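Local structure of coclaurine N-methyltransferase (Coptis japonica, 6GKV) at residues 53-58 with 261-266; 61-66 with 207-212; 111-116 with 138-143; 190-195 with 216-221; 222-227 with 344-349. The protein catalyses the S-adenosylmethionine-dependent N-methylation of coclaurine and related tetrahydroisoquinolines in plant alkaloid biosynthesis. All coordinates share one frame; numbering follows the deposited sequence.

Contact 1 of 5, residues 53-58 with 261-266; sequences NLTHSL and ASFFLY
Thr55 turns its OG1 back into its own helix, where the hydroxyl is shared between the carbonyl oxygens of Ile51 and Gln52. With chi1 at 51°, OG1 sits between the backbone N and the carbonyl carbon, while CG2, anti to the carbonyl carbon, faces the 261-266 loop. There CG2 lies 3.7 Å from CE1 of Phe263 and 3.9 Å from CB of Tyr266, wedged between the two aromatic side chains. The outer end of the Phe263 ring lies against the helix. Leu58 CD1 meets its rim near the ring plane, 3.7 Å from CE2, and Leu54 CG, from the preceding turn, approaches CZ at 3.9 Å. The join between the segments is therefore wholly apolar. Leu54 and Phe263 also touch Ala234, and strand 235-236 packs on Leu54 and Leu58 through His236. Tyr266 leans on Ile51 and Gln52 of helix 44-58 and extends its OH to His276 of the second subunit, placing this contact beside the dimer interface.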
# COMPACT_ATOMS: atom_id res chain seq x y z
N ASN A 53 -8.92 -2.02 9.73
CA ASN A 53 -9.84 -1.59 10.75
C ASN A 53 -10.22 -0.14 10.52
O ASN A 53 -11.40 0.22 10.58
CB ASN A 53 -9.22 -1.75 12.13
CG ASN A 53 -9.11 -3.19 12.55
OD1 ASN A 53 -9.67 -4.07 11.89
ND2 ASN A 53 -8.41 -3.46 13.65
N LEU A 54 -9.23 0.68 10.20
CA LEU A 54 -9.50 2.08 9.93
C LEU A 54 -10.17 2.30 8.56
O LEU A 54 -11.16 3.02 8.47
CB LEU A 54 -8.21 2.89 10.06
CG LEU A 54 -8.45 4.41 10.07
CD1 LEU A 54 -9.52 4.76 11.10
CD2 LEU A 54 -7.17 5.17 10.33
N THR A 55 -9.66 1.69 7.49
CA THR A 55 -10.29 1.87 6.17
C THR A 55 -11.77 1.50 6.23
O THR A 55 -12.61 2.16 5.61
CB THR A 55 -9.62 1.04 5.07
OG1 THR A 55 -9.52 -0.32 5.50
CG2 THR A 55 -8.22 1.57 4.77
N HIS A 56 -12.10 0.47 7.00
CA HIS A 56 -13.46 -0.03 7.05
C HIS A 56 -14.37 0.84 7.93
O HIS A 56 -15.54 1.06 7.59
CB HIS A 56 -13.47 -1.46 7.55
CG HIS A 56 -13.14 -2.46 6.49
ND1 HIS A 56 -11.87 -2.61 5.96
CD2 HIS A 56 -13.92 -3.35 5.82
CE1 HIS A 56 -11.88 -3.54 5.03
NE2 HIS A 56 -13.12 -4.00 4.92
N SER A 57 -13.84 1.33 9.05
CA SER A 57 -14.66 2.10 9.97
C SER A 57 -15.01 3.45 9.35
O SER A 57 -16.12 3.96 9.55
CB SER A 57 -13.96 2.28 11.33
OG SER A 57 -12.70 2.91 11.20
N LEU A 58 -14.09 4.03 8.58
CA LEU A 58 -14.35 5.29 7.91
C LEU A 58 -15.50 5.18 6.91
O LEU A 58 -16.30 6.14 6.77
CB LEU A 58 -13.08 5.80 7.21
CG LEU A 58 -11.97 6.20 8.20
CD1 LEU A 58 -10.69 6.51 7.47
CD2 LEU A 58 -12.38 7.38 9.06
N ALA A 261 0.90 6.25 4.21
CA ALA A 261 1.25 6.62 2.85
C ALA A 261 0.47 5.77 1.84
O ALA A 261 0.20 6.23 0.74
CB ALA A 261 2.75 6.49 2.64
N SER A 262 0.09 4.56 2.24
CA SER A 262 -0.65 3.62 1.38
C SER A 262 -2.16 3.78 1.37
O SER A 262 -2.86 2.98 0.76
CB SER A 262 -0.38 2.19 1.83
OG SER A 262 -1.10 1.92 3.03
N PHE A 263 -2.67 4.80 2.06
CA PHE A 263 -4.06 4.75 2.54
C PHE A 263 -5.11 4.80 1.43
O PHE A 263 -6.05 4.01 1.43
CB PHE A 263 -4.33 5.90 3.55
CG PHE A 263 -5.41 5.58 4.55
CD1 PHE A 263 -5.24 4.56 5.47
CD2 PHE A 263 -6.60 6.29 4.57
CE1 PHE A 263 -6.24 4.24 6.39
CE2 PHE A 263 -7.62 5.98 5.49
CZ PHE A 263 -7.45 4.96 6.39
N PHE A 264 -4.92 5.69 0.47
CA PHE A 264 -5.94 5.89 -0.53
C PHE A 264 -5.82 4.88 -1.65
O PHE A 264 -6.67 4.82 -2.52
CB PHE A 264 -5.86 7.32 -1.03
CG PHE A 264 -6.09 8.31 0.06
CD1 PHE A 264 -7.32 8.38 0.69
CD2 PHE A 264 -5.07 9.15 0.50
CE1 PHE A 264 -7.55 9.28 1.74
CE2 PHE A 264 -5.29 10.04 1.54
CZ PHE A 264 -6.54 10.11 2.16
N LEU A 265 -4.78 4.05 -1.57
CA LEU A 265 -4.71 2.87 -2.41
C LEU A 265 -5.90 1.97 -2.11
O LEU A 265 -6.24 1.07 -2.89
CB LEU A 265 -3.39 2.11 -2.18
CG LEU A 265 -2.07 2.86 -2.48
CD1 LEU A 265 -0.87 1.97 -2.28
CD2 LEU A 265 -2.05 3.48 -3.89
N TYR A 266 -6.54 2.20 -0.96
CA TYR A 266 -7.61 1.32 -0.49
C TYR A 266 -8.97 1.93 -0.78
O TYR A 266 -9.99 1.40 -0.36
CB TYR A 266 -7.46 1.04 1.00
CG TYR A 266 -6.33 0.09 1.36
CD1 TYR A 266 -6.46 -1.28 1.13
CD2 TYR A 266 -5.16 0.56 1.93
CE1 TYR A 266 -5.44 -2.16 1.44
CE2 TYR A 266 -4.11 -0.33 2.26
CZ TYR A 266 -4.27 -1.69 2.02
OH TYR A 266 -3.26 -2.57 2.34

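Contact 2 of 5, residues 61-66 with 207-212; sequences MKIATE and ELLLRK
Ile63, in the loop between helix 44-58 and helix 70-73, plugs onto helix 206-215, one of the helices that connect strands of the Rossmann-like methyltransferase fold. It has the most surface buried here, and its branches part company on the helix. CG1 lies 3.7 Å from CB of Leu208. CG2 instead crosses Leu209 at about a right angle and rests 3.8 Å from its CD1. The chi1 of -71° explains the split: CG1 stays beside the backbone N, leaving CG2 anti to it and directed at Leu209. Leu208 faces the loop with its CB as the touching atom, while its CD1 only brushes Lys62 and the carbonyl oxygen of Met61. Leu209 is turned more inward, where it also packs on Phe200 and Met203 and comes close to Ile182, which binds S-adenosylhomocysteine. The side chain of Ile63 is itself about 7 Å from that ligand, which puts the contact beside the S-adenosylhomocysteine pocket. The loop is also tied down by polar bonds, since backbone bonds link Lys62 to Asn205 and Ile63 to Lys204. One turn further along the helix, Lys212 bends at chi3 and bonds through NZ to the carbonyl oxygen of Ile182, and CD1 of Ile63 packs 3.7 Å from that same NZ.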
# COMPACT_ATOMS: atom_id res chain seq x y z
N MET A 61 -18.82 6.21 8.27
CA MET A 61 -19.00 7.57 8.77
C MET A 61 -19.67 8.43 7.70
O MET A 61 -20.11 7.90 6.68
CB MET A 61 -17.65 8.16 9.19
CG MET A 61 -17.06 7.48 10.41
SD MET A 61 -15.48 8.17 10.96
CE MET A 61 -15.05 7.00 12.25
N LYS A 62 -19.78 9.73 7.93
CA LYS A 62 -20.17 10.65 6.87
C LYS A 62 -18.89 11.23 6.28
O LYS A 62 -17.82 10.94 6.78
CB LYS A 62 -21.09 11.76 7.39
CG LYS A 62 -22.52 11.65 6.88
CD LYS A 62 -22.57 11.58 5.34
CE LYS A 62 -22.05 12.87 4.69
NZ LYS A 62 -21.97 12.77 3.21
N ILE A 63 -19.01 12.04 5.24
CA ILE A 63 -17.82 12.58 4.57
C ILE A 63 -16.93 13.39 5.52
O ILE A 63 -15.70 13.25 5.51
CB ILE A 63 -18.21 13.46 3.37
CG1 ILE A 63 -18.75 12.58 2.23
CG2 ILE A 63 -17.00 14.28 2.90
CD1 ILE A 63 -19.23 13.35 0.99
N ALA A 64 -17.55 14.21 6.35
CA ALA A 64 -16.80 15.01 7.32
C ALA A 64 -17.59 15.23 8.59
O ALA A 64 -18.82 15.26 8.57
CB ALA A 64 -16.40 16.35 6.74
N THR A 65 -16.87 15.37 9.70
CA THR A 65 -17.46 15.80 10.96
C THR A 65 -16.80 17.11 11.40
O THR A 65 -15.74 17.49 10.88
CB THR A 65 -17.31 14.74 12.07
OG1 THR A 65 -15.92 14.59 12.42
CG2 THR A 65 -17.86 13.40 11.61
N GLU A 66 -17.45 17.79 12.35
CA GLU A 66 -16.96 19.05 12.91
C GLU A 66 -16.59 20.07 11.83
O GLU A 66 -15.56 20.72 11.93
CB GLU A 66 -15.75 18.81 13.81
CG GLU A 66 -15.91 17.67 14.81
CD GLU A 66 -16.91 17.98 15.91
OE1 GLU A 66 -17.21 19.17 16.13
OE2 GLU A 66 -17.41 17.03 16.56
N GLU A 207 -14.48 6.96 0.86
CA GLU A 207 -15.21 6.31 -0.23
C GLU A 207 -16.33 7.24 -0.76
O GLU A 207 -16.50 7.37 -1.97
CB GLU A 207 -15.80 4.96 0.24
CG GLU A 207 -16.71 4.26 -0.77
CD GLU A 207 -17.52 3.13 -0.16
OE1 GLU A 207 -17.01 2.44 0.75
OE2 GLU A 207 -18.68 2.92 -0.58
N LEU A 208 -17.06 7.90 0.15
CA LEU A 208 -18.13 8.83 -0.28
C LEU A 208 -17.55 10.09 -0.90
O LEU A 208 -18.00 10.52 -1.95
CB LEU A 208 -19.06 9.19 0.88
CG LEU A 208 -20.04 8.10 1.33
CD1 LEU A 208 -20.92 8.59 2.47
CD2 LEU A 208 -20.91 7.63 0.18
N LEU A 209 -16.53 10.66 -0.28
CA LEU A 209 -15.86 11.84 -0.83
C LEU A 209 -15.26 11.60 -2.24
O LEU A 209 -15.44 12.42 -3.14
CB LEU A 209 -14.75 12.30 0.12
CG LEU A 209 -14.12 13.62 -0.30
CD1 LEU A 209 -15.21 14.67 -0.42
CD2 LEU A 209 -13.08 14.05 0.69
N LEU A 210 -14.54 10.48 -2.41
CA LEU A 210 -13.94 10.16 -3.71
C LEU A 210 -15.00 9.76 -4.76
O LEU A 210 -14.82 10.03 -5.96
CB LEU A 210 -12.89 9.05 -3.56
CG LEU A 210 -11.56 9.60 -2.98
CD1 LEU A 210 -10.60 8.49 -2.61
CD2 LEU A 210 -10.88 10.60 -3.93
N ARG A 211 -16.10 9.15 -4.33
CA ARG A 211 -17.20 8.91 -5.26
C ARG A 211 -17.67 10.25 -5.83
O ARG A 211 -17.84 10.40 -7.04
CB ARG A 211 -18.36 8.16 -4.59
CG ARG A 211 -19.48 7.69 -5.57
CD ARG A 211 -20.51 6.78 -4.89
NE ARG A 211 -19.87 5.78 -4.03
CZ ARG A 211 -19.30 4.66 -4.47
NH1 ARG A 211 -19.29 4.37 -5.77
NH2 ARG A 211 -18.74 3.81 -3.62
N LYS A 212 -17.87 11.23 -4.94
CA LYS A 212 -18.34 12.55 -5.36
C LYS A 212 -17.35 13.23 -6.32
O LYS A 212 -17.72 13.67 -7.40
CB LYS A 212 -18.60 13.44 -4.13
CG LYS A 212 -19.00 14.86 -4.46
CD LYS A 212 -19.22 15.71 -3.22
CE LYS A 212 -20.55 15.40 -2.55
NZ LYS A 212 -20.63 16.01 -1.21

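Contact 3 of 5, residues 111-116 with 138-143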
# COMPACT_ATOMS: atom_id res chain seq x y z
N MET A 111 7.24 23.47 -4.91
CA MET A 111 6.12 22.53 -4.73
C MET A 111 5.01 22.78 -5.76
O MET A 111 4.44 21.83 -6.29
CB MET A 111 5.49 22.65 -3.33
CG MET A 111 5.93 21.69 -2.27
SD MET A 111 6.02 19.91 -2.51
CE MET A 111 4.59 19.60 -3.36
N LEU A 112 4.70 24.05 -6.01
CA LEU A 112 3.62 24.41 -6.92
C LEU A 112 3.93 23.91 -8.33
O LEU A 112 3.07 23.32 -8.99
CB LEU A 112 3.40 25.93 -6.90
CG LEU A 112 2.71 26.40 -5.60
CD1 LEU A 112 2.54 27.92 -5.52
CD2 LEU A 112 1.36 25.69 -5.42
N ASP A 113 5.17 24.13 -8.76
CA ASP A 113 5.67 23.58 -10.01
C ASP A 113 5.55 22.06 -10.05
O ASP A 113 5.07 21.49 -11.03
CB ASP A 113 7.13 23.98 -10.23
CG ASP A 113 7.26 25.37 -10.82
OD1 ASP A 113 6.22 25.94 -11.21
OD2 ASP A 113 8.40 25.88 -10.90
N LEU A 114 5.96 21.41 -8.96
CA LEU A 114 5.91 19.96 -8.88
C LEU A 114 4.47 19.41 -9.00
O LEU A 114 4.26 18.34 -9.56
CB LEU A 114 6.57 19.49 -7.58
CG LEU A 114 6.70 17.98 -7.37
CD1 LEU A 114 7.32 17.27 -8.58
CD2 LEU A 114 7.46 17.67 -6.07
N TYR A 115 3.50 20.15 -8.48
CA TYR A 115 2.10 19.78 -8.61
C TYR A 115 1.67 19.77 -10.07
O TYR A 115 0.96 18.87 -10.52
CB TYR A 115 1.19 20.74 -7.85
CG TYR A 115 1.32 20.72 -6.35
CD1 TYR A 115 1.68 19.58 -5.67
CD2 TYR A 115 1.02 21.87 -5.59
CE1 TYR A 115 1.74 19.57 -4.28
CE2 TYR A 115 1.11 21.88 -4.22
CZ TYR A 115 1.49 20.72 -3.56
OH TYR A 115 1.60 20.73 -2.19
N CYS A 116 2.09 20.79 -10.81
CA CYS A 116 1.73 20.93 -12.21
C CYS A 116 2.36 19.85 -13.04
O CYS A 116 1.77 19.37 -14.00
CB CYS A 116 2.15 22.30 -12.75
SG CYS A 116 1.46 23.64 -11.81
N THR A 138 -4.07 28.00 -7.16
CA THR A 138 -4.99 28.61 -8.12
C THR A 138 -4.31 29.72 -8.90
O THR A 138 -4.27 29.69 -10.13
CB THR A 138 -6.25 29.16 -7.43
OG1 THR A 138 -7.08 28.08 -7.02
CG2 THR A 138 -7.04 30.06 -8.38
N LEU A 139 -3.74 30.68 -8.18
CA LEU A 139 -3.11 31.84 -8.81
C LEU A 139 -1.91 31.44 -9.67
O LEU A 139 -1.66 32.03 -10.72
CB LEU A 139 -2.69 32.84 -7.74
CG LEU A 139 -3.86 33.21 -6.82
CD1 LEU A 139 -3.47 34.21 -5.71
CD2 LEU A 139 -5.01 33.72 -7.68
N HIS A 140 -1.18 30.44 -9.21
CA HIS A 140 0.04 30.00 -9.88
C HIS A 140 -0.28 29.32 -11.20
O HIS A 140 0.31 29.64 -12.24
CB HIS A 140 0.83 29.06 -8.96
CG HIS A 140 2.09 28.54 -9.56
ND1 HIS A 140 2.15 27.36 -10.28
CD2 HIS A 140 3.36 29.02 -9.54
CE1 HIS A 140 3.39 27.14 -10.67
NE2 HIS A 140 4.14 28.14 -10.24
N VAL A 141 -1.22 28.38 -11.16
CA VAL A 141 -1.67 27.70 -12.37
C VAL A 141 -2.35 28.70 -13.30
O VAL A 141 -2.12 28.68 -14.51
CB VAL A 141 -2.63 26.53 -12.04
CG1 VAL A 141 -3.31 25.99 -13.29
CG2 VAL A 141 -1.89 25.43 -11.31
N ALA A 142 -3.17 29.58 -12.73
CA ALA A 142 -3.86 30.59 -13.53
C ALA A 142 -2.84 31.40 -14.30
O ALA A 142 -3.03 31.69 -15.48
CB ALA A 142 -4.72 31.50 -12.67
N GLN A 143 -1.74 31.76 -13.62
CA GLN A 143 -0.88 32.77 -14.18
C GLN A 143 -0.26 32.38 -15.48
O GLN A 143 -0.63 32.96 -16.50
CB GLN A 143 0.18 33.22 -13.16
CG GLN A 143 -0.28 34.55 -12.63
CD GLN A 143 0.64 35.23 -11.68
OE1 GLN A 143 0.43 35.18 -10.46
NE2 GLN A 143 1.64 35.93 -12.21
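Leu112 and His140 stand where the two helices come together, their CA atoms 7.3 Å apart; the segment axes approach to 10.4 Å and cross at -62°. The imidazole of His140 lies between the helices. Its CG is anti to the backbone N (chi1 179°), which carries the ring over to the other helix. Leu112 CB sits squarely above the ring centre, 3.8 Å from the centroid, in a CH-pi contact. At the rim, Asp113 OD1 lies near the ring plane, 3.1 Å from CE1. Cys116 SG approaches another part of the edge, 4.1 Å from ND1, and also packs on CG2 of Val141 at 3.8 Å. The ND1 atom is buried here with no polar partner in the model. Leu112 touches Leu137 as well, close to the glycine-rich turn that includes Gly133, a residue of the S-adenosylhomocysteine site. A helix starting just after such a turn, with strand 126-130 before it, is consistent with the glycine-rich motif of Rossmann-like S-adenosylmethionine-dependent methyltransferases.

Contact 4 of 5, residues 190-195 with 216-221; sequences TYDRIL and WISKDG
Tyr191 and Ile217 are paired by a short parallel bridge, their side chains diverging, and backbone hydrogen bonds hold it. The N-H of Tyr191 reaches the carbonyl oxygen of Trp216 at 2.9 Å. In return, Ser218 N donates to Tyr191 O, also at 2.9 Å. A third backbone bond, Gly221 N to Ser218 O, closes a type II turn through Lys219 and Asp220, and this turn brings Gly221 CA within 3.1 Å of Asp192 O. The apolar contacts are made by Ile194. It holds CG1 beside its backbone N (chi1 -57°), and CD1 at the end of that branch meets CG1 of Ile217 at 3.6 Å and CB of Trp216 at 3.9 Å, while the indole leads off toward Leu130 and Met187. Polar and small side chains crowd round Ser218: Thr190 CG2 is only 3.0 Å from Ser218 OG, a tight fit, and Asp192 OD1 lies 3.6 Å from the same OG. Arg193 sends NE to the carbonyl of Ala119. Strand 191-197, helix 206-215 and the parallel neighbouring strand 221-230 form a beta-alpha-beta crossover of the Rossmann-like fold; the bridge lies where the chain from that helix re-enters the sheet.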
# COMPACT_ATOMS: atom_id res chain seq x y z
N THR A 190 -17.75 19.88 -14.61
CA THR A 190 -16.83 18.78 -14.85
C THR A 190 -15.48 19.27 -15.40
O THR A 190 -15.45 20.07 -16.34
CB THR A 190 -17.48 17.77 -15.80
OG1 THR A 190 -18.39 16.95 -15.05
CG2 THR A 190 -16.47 16.89 -16.42
N TYR A 191 -14.37 18.78 -14.81
CA TYR A 191 -13.04 19.41 -14.98
C TYR A 191 -11.92 18.44 -15.42
O TYR A 191 -11.93 17.29 -15.02
CB TYR A 191 -12.62 20.08 -13.66
CG TYR A 191 -13.54 21.17 -13.15
CD1 TYR A 191 -14.66 20.87 -12.38
CD2 TYR A 191 -13.28 22.50 -13.43
CE1 TYR A 191 -15.50 21.85 -11.92
CE2 TYR A 191 -14.11 23.50 -12.96
CZ TYR A 191 -15.22 23.17 -12.20
OH TYR A 191 -16.04 24.17 -11.73
N ASP A 192 -10.96 18.93 -16.20
CA ASP A 192 -9.88 18.06 -16.71
C ASP A 192 -8.90 17.68 -15.61
O ASP A 192 -8.25 16.64 -15.68
CB ASP A 192 -9.08 18.74 -17.82
CG ASP A 192 -9.92 19.09 -19.03
OD1 ASP A 192 -10.86 18.32 -19.36
OD2 ASP A 192 -9.63 20.14 -19.64
N ARG A 193 -8.77 18.55 -14.63
CA ARG A 193 -7.84 18.27 -13.56
C ARG A 193 -8.35 18.83 -12.26
O ARG A 193 -8.71 20.01 -12.15
CB ARG A 193 -6.45 18.79 -13.90
CG ARG A 193 -5.57 17.68 -14.50
CD ARG A 193 -4.71 18.16 -15.63
NE ARG A 193 -3.94 17.09 -16.27
CZ ARG A 193 -4.41 16.28 -17.21
NH1 ARG A 193 -5.67 16.37 -17.62
NH2 ARG A 193 -3.62 15.36 -17.73
N ILE A 194 -8.44 17.94 -11.28
CA ILE A 194 -8.85 18.28 -9.94
C ILE A 194 -7.66 18.12 -9.03
O ILE A 194 -7.06 17.06 -8.95
CB ILE A 194 -9.99 17.40 -9.46
CG1 ILE A 194 -11.16 17.52 -10.43
CG2 ILE A 194 -10.40 17.82 -8.03
CD1 ILE A 194 -12.26 16.53 -10.16
N LEU A 195 -7.34 19.20 -8.35
CA LEU A 195 -6.20 19.23 -7.45
C LEU A 195 -6.69 19.33 -6.03
O LEU A 195 -7.50 20.19 -5.71
CB LEU A 195 -5.31 20.42 -7.79
CG LEU A 195 -4.87 20.43 -9.25
CD1 LEU A 195 -4.24 21.77 -9.58
CD2 LEU A 195 -3.87 19.32 -9.48
N TRP A 216 -16.94 14.59 -10.80
CA TRP A 216 -16.49 15.88 -11.30
C TRP A 216 -15.29 15.80 -12.24
O TRP A 216 -14.79 16.83 -12.71
CB TRP A 216 -16.15 16.81 -10.14
CG TRP A 216 -17.25 17.03 -9.19
CD1 TRP A 216 -18.58 16.88 -9.43
CD2 TRP A 216 -17.14 17.43 -7.83
NE1 TRP A 216 -19.30 17.17 -8.31
CE2 TRP A 216 -18.43 17.51 -7.29
CE3 TRP A 216 -16.05 17.74 -6.99
CZ2 TRP A 216 -18.69 17.89 -5.98
CZ3 TRP A 216 -16.30 18.10 -5.67
CH2 TRP A 216 -17.61 18.17 -5.18
N ILE A 217 -14.81 14.58 -12.49
CA ILE A 217 -13.68 14.39 -13.40
C ILE A 217 -14.18 14.24 -14.84
O ILE A 217 -15.12 13.49 -15.09
CB ILE A 217 -12.84 13.13 -13.04
CG1 ILE A 217 -12.22 13.24 -11.65
CG2 ILE A 217 -11.71 12.93 -14.04
CD1 ILE A 217 -11.37 12.01 -11.26
N SER A 218 -13.58 14.98 -15.76
CA SER A 218 -13.90 14.85 -17.18
C SER A 218 -13.39 13.52 -17.67
O SER A 218 -12.58 12.87 -17.01
CB SER A 218 -13.27 15.98 -18.02
OG SER A 218 -13.84 17.24 -17.73
N LYS A 219 -13.88 13.10 -18.84
CA LYS A 219 -13.28 11.99 -19.53
C LYS A 219 -11.80 12.29 -19.71
O LYS A 219 -11.43 13.40 -20.11
CB LYS A 219 -13.96 11.74 -20.88
CG LYS A 219 -14.28 10.28 -21.19
CD LYS A 219 -14.88 10.17 -22.59
CE LYS A 219 -14.70 8.79 -23.22
NZ LYS A 219 -15.37 8.77 -24.59
N ASP A 220 -10.96 11.30 -19.38
CA ASP A 220 -9.52 11.43 -19.48
C ASP A 220 -8.98 12.56 -18.61
O ASP A 220 -7.91 13.12 -18.87
CB ASP A 220 -9.09 11.67 -20.94
CG ASP A 220 -9.54 10.55 -21.86
OD1 ASP A 220 -10.35 9.69 -21.44
OD2 ASP A 220 -9.06 10.54 -23.01
N GLY A 221 -9.74 12.90 -17.58
CA GLY A 221 -9.28 13.86 -16.59
C GLY A 221 -8.52 13.16 -15.49
O GLY A 221 -8.65 11.94 -15.33

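Contact 5 of 5, residues 222-227 with 344-349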
# COMPACT_ATOMS: atom_id res chain seq x y z
N LEU A 222 -7.73 13.92 -14.74
CA LEU A 222 -6.97 13.36 -13.62
C LEU A 222 -7.34 14.00 -12.30
O LEU A 222 -7.85 15.12 -12.26
CB LEU A 222 -5.46 13.51 -13.86
CG LEU A 222 -5.00 12.96 -15.21
CD1 LEU A 222 -3.51 13.06 -15.39
CD2 LEU A 222 -5.48 11.52 -15.37
N LEU A 223 -7.08 13.25 -11.24
CA LEU A 223 -7.18 13.73 -9.87
C LEU A 223 -5.79 13.68 -9.23
O LEU A 223 -5.20 12.60 -9.13
CB LEU A 223 -8.15 12.87 -9.06
CG LEU A 223 -8.10 13.17 -7.55
CD1 LEU A 223 -8.50 14.61 -7.31
CD2 LEU A 223 -8.98 12.21 -6.73
N PHE A 224 -5.26 14.83 -8.82
CA PHE A 224 -3.99 14.83 -8.09
C PHE A 224 -4.19 15.16 -6.60
O PHE A 224 -4.82 16.17 -6.24
CB PHE A 224 -3.00 15.81 -8.70
CG PHE A 224 -1.71 15.91 -7.92
CD1 PHE A 224 -0.75 14.91 -8.01
CD2 PHE A 224 -1.47 16.99 -7.09
CE1 PHE A 224 0.43 14.99 -7.29
CE2 PHE A 224 -0.30 17.07 -6.35
CZ PHE A 224 0.66 16.07 -6.46
N LEU A 225 -3.64 14.31 -5.74
CA LEU A 225 -3.81 14.43 -4.30
C LEU A 225 -2.51 14.54 -3.51
O LEU A 225 -1.60 13.76 -3.72
CB LEU A 225 -4.60 13.24 -3.76
CG LEU A 225 -4.68 13.13 -2.24
CD1 LEU A 225 -5.51 14.27 -1.74
CD2 LEU A 225 -5.29 11.80 -1.83
N GLU A 226 -2.44 15.50 -2.59
CA GLU A 226 -1.38 15.53 -1.59
C GLU A 226 -1.99 15.41 -0.19
O GLU A 226 -2.95 16.11 0.15
CB GLU A 226 -0.54 16.80 -1.69
CG GLU A 226 0.62 16.84 -0.68
CD GLU A 226 1.38 18.18 -0.67
OE1 GLU A 226 2.22 18.41 -1.56
OE2 GLU A 226 1.13 19.01 0.22
N HIS A 227 -1.43 14.50 0.61
CA HIS A 227 -1.79 14.41 2.01
C HIS A 227 -0.56 14.11 2.82
O HIS A 227 0.30 13.37 2.38
CB HIS A 227 -2.83 13.33 2.26
CG HIS A 227 -2.39 11.96 1.87
ND1 HIS A 227 -1.86 11.07 2.78
CD2 HIS A 227 -2.40 11.32 0.68
CE1 HIS A 227 -1.58 9.93 2.16
NE2 HIS A 227 -1.90 10.05 0.89
N ALA A 344 5.01 13.37 3.44
CA ALA A 344 4.01 13.73 2.44
C ALA A 344 3.89 12.70 1.32
O ALA A 344 4.88 12.20 0.78
CB ALA A 344 4.34 15.09 1.86
N SER A 345 2.64 12.40 0.97
CA SER A 345 2.30 11.46 -0.09
C SER A 345 1.58 12.13 -1.25
O SER A 345 0.61 12.88 -1.05
CB SER A 345 1.42 10.35 0.48
OG SER A 345 0.92 9.48 -0.53
N HIS A 346 2.05 11.85 -2.47
CA HIS A 346 1.37 12.29 -3.69
C HIS A 346 0.76 11.12 -4.49
O HIS A 346 1.47 10.18 -4.89
CB HIS A 346 2.33 13.06 -4.60
CG HIS A 346 2.73 14.40 -4.06
ND1 HIS A 346 3.69 15.19 -4.66
CD2 HIS A 346 2.29 15.09 -2.99
CE1 HIS A 346 3.83 16.31 -3.97
NE2 HIS A 346 2.99 16.28 -2.96
N VAL A 347 -0.54 11.21 -4.74
CA VAL A 347 -1.23 10.20 -5.52
C VAL A 347 -1.89 10.79 -6.77
O VAL A 347 -2.62 11.79 -6.69
CB VAL A 347 -2.31 9.48 -4.70
CG1 VAL A 347 -2.77 8.25 -5.45
CG2 VAL A 347 -1.76 9.10 -3.32
N LEU A 348 -1.63 10.16 -7.92
CA LEU A 348 -2.29 10.57 -9.16
C LEU A 348 -3.35 9.53 -9.52
O LEU A 348 -3.06 8.34 -9.61
CB LEU A 348 -1.28 10.76 -10.30
CG LEU A 348 -1.82 11.32 -11.63
CD1 LEU A 348 -2.42 12.71 -11.46
CD2 LEU A 348 -0.76 11.33 -12.73
N PHE A 349 -4.59 9.98 -9.69
CA PHE A 349 -5.71 9.10 -10.02
C PHE A 349 -6.28 9.43 -11.40
O PHE A 349 -6.33 10.60 -11.78
CB PHE A 349 -6.87 9.24 -9.03
CG PHE A 349 -6.55 8.90 -7.60
CD1 PHE A 349 -6.65 7.59 -7.15
CD2 PHE A 349 -6.25 9.91 -6.68
CE1 PHE A 349 -6.41 7.28 -5.81
CE2 PHE A 349 -6.01 9.62 -5.33
CZ PHE A 349 -6.10 8.31 -4.90
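Glu226 and His346 lie side by side on one face of the sheet, carboxylate and imidazole almost coplanar, at 2°. His346 NE2 donates to the anti lone pair of Glu226 OE1 at 2.7 Å; Tyr115 OH binds the same oxygen, and Arg118 holds ND1. Phe224, swung away from its own backbone N (chi1 176°) to lie beside its carbonyl carbon, sets its ring edge against one face of the imidazole in a T-shaped pair, planes at 70° and CZ 3.6 Å from His346 CG. On the other face of the sheet, Ser345 CB lies over the His227 ring, 3.7 Å from its centroid. Further along, Leu223 runs beside Phe349 in the same direction, with their CD2 atoms 3.6 Å apart. Between the two faces, six backbone hydrogen bonds pair the antiparallel strands, including Phe349 N to Leu223 O at 2.7 Å. Strand 221-230 is flanked by strand 191-197, and strand 342-350 by strand 272-279. Helix 104-118 covers the Glu226 and His346 face, while Phe264 packs against Leu225 and His227 on the other.

Contacts 4 and 5 share the central sheet: strand 191-197 of contact 4 bonds directly to strand 221-230 of contact 5. Contact 5 is the buried middle, rich in backbone bonds and paired polar groups; contact 4 lies at the partly exposed edge where those strands begin, with turn and bridge chemistry. Contacts 1, 2 and 3 are instead side-chain packing. Contact 3 is a buried helix-helix join, and its Tyr115 reaches contact 5 through its hydroxyl to Glu226. Contact 2, partly open to solvent, seats a loop on helix 206-215, whose Leu210 meets Leu223. Contact 1 is buried near the subunit interface, and its loop, through Phe264, covers the opposite face of contact 5.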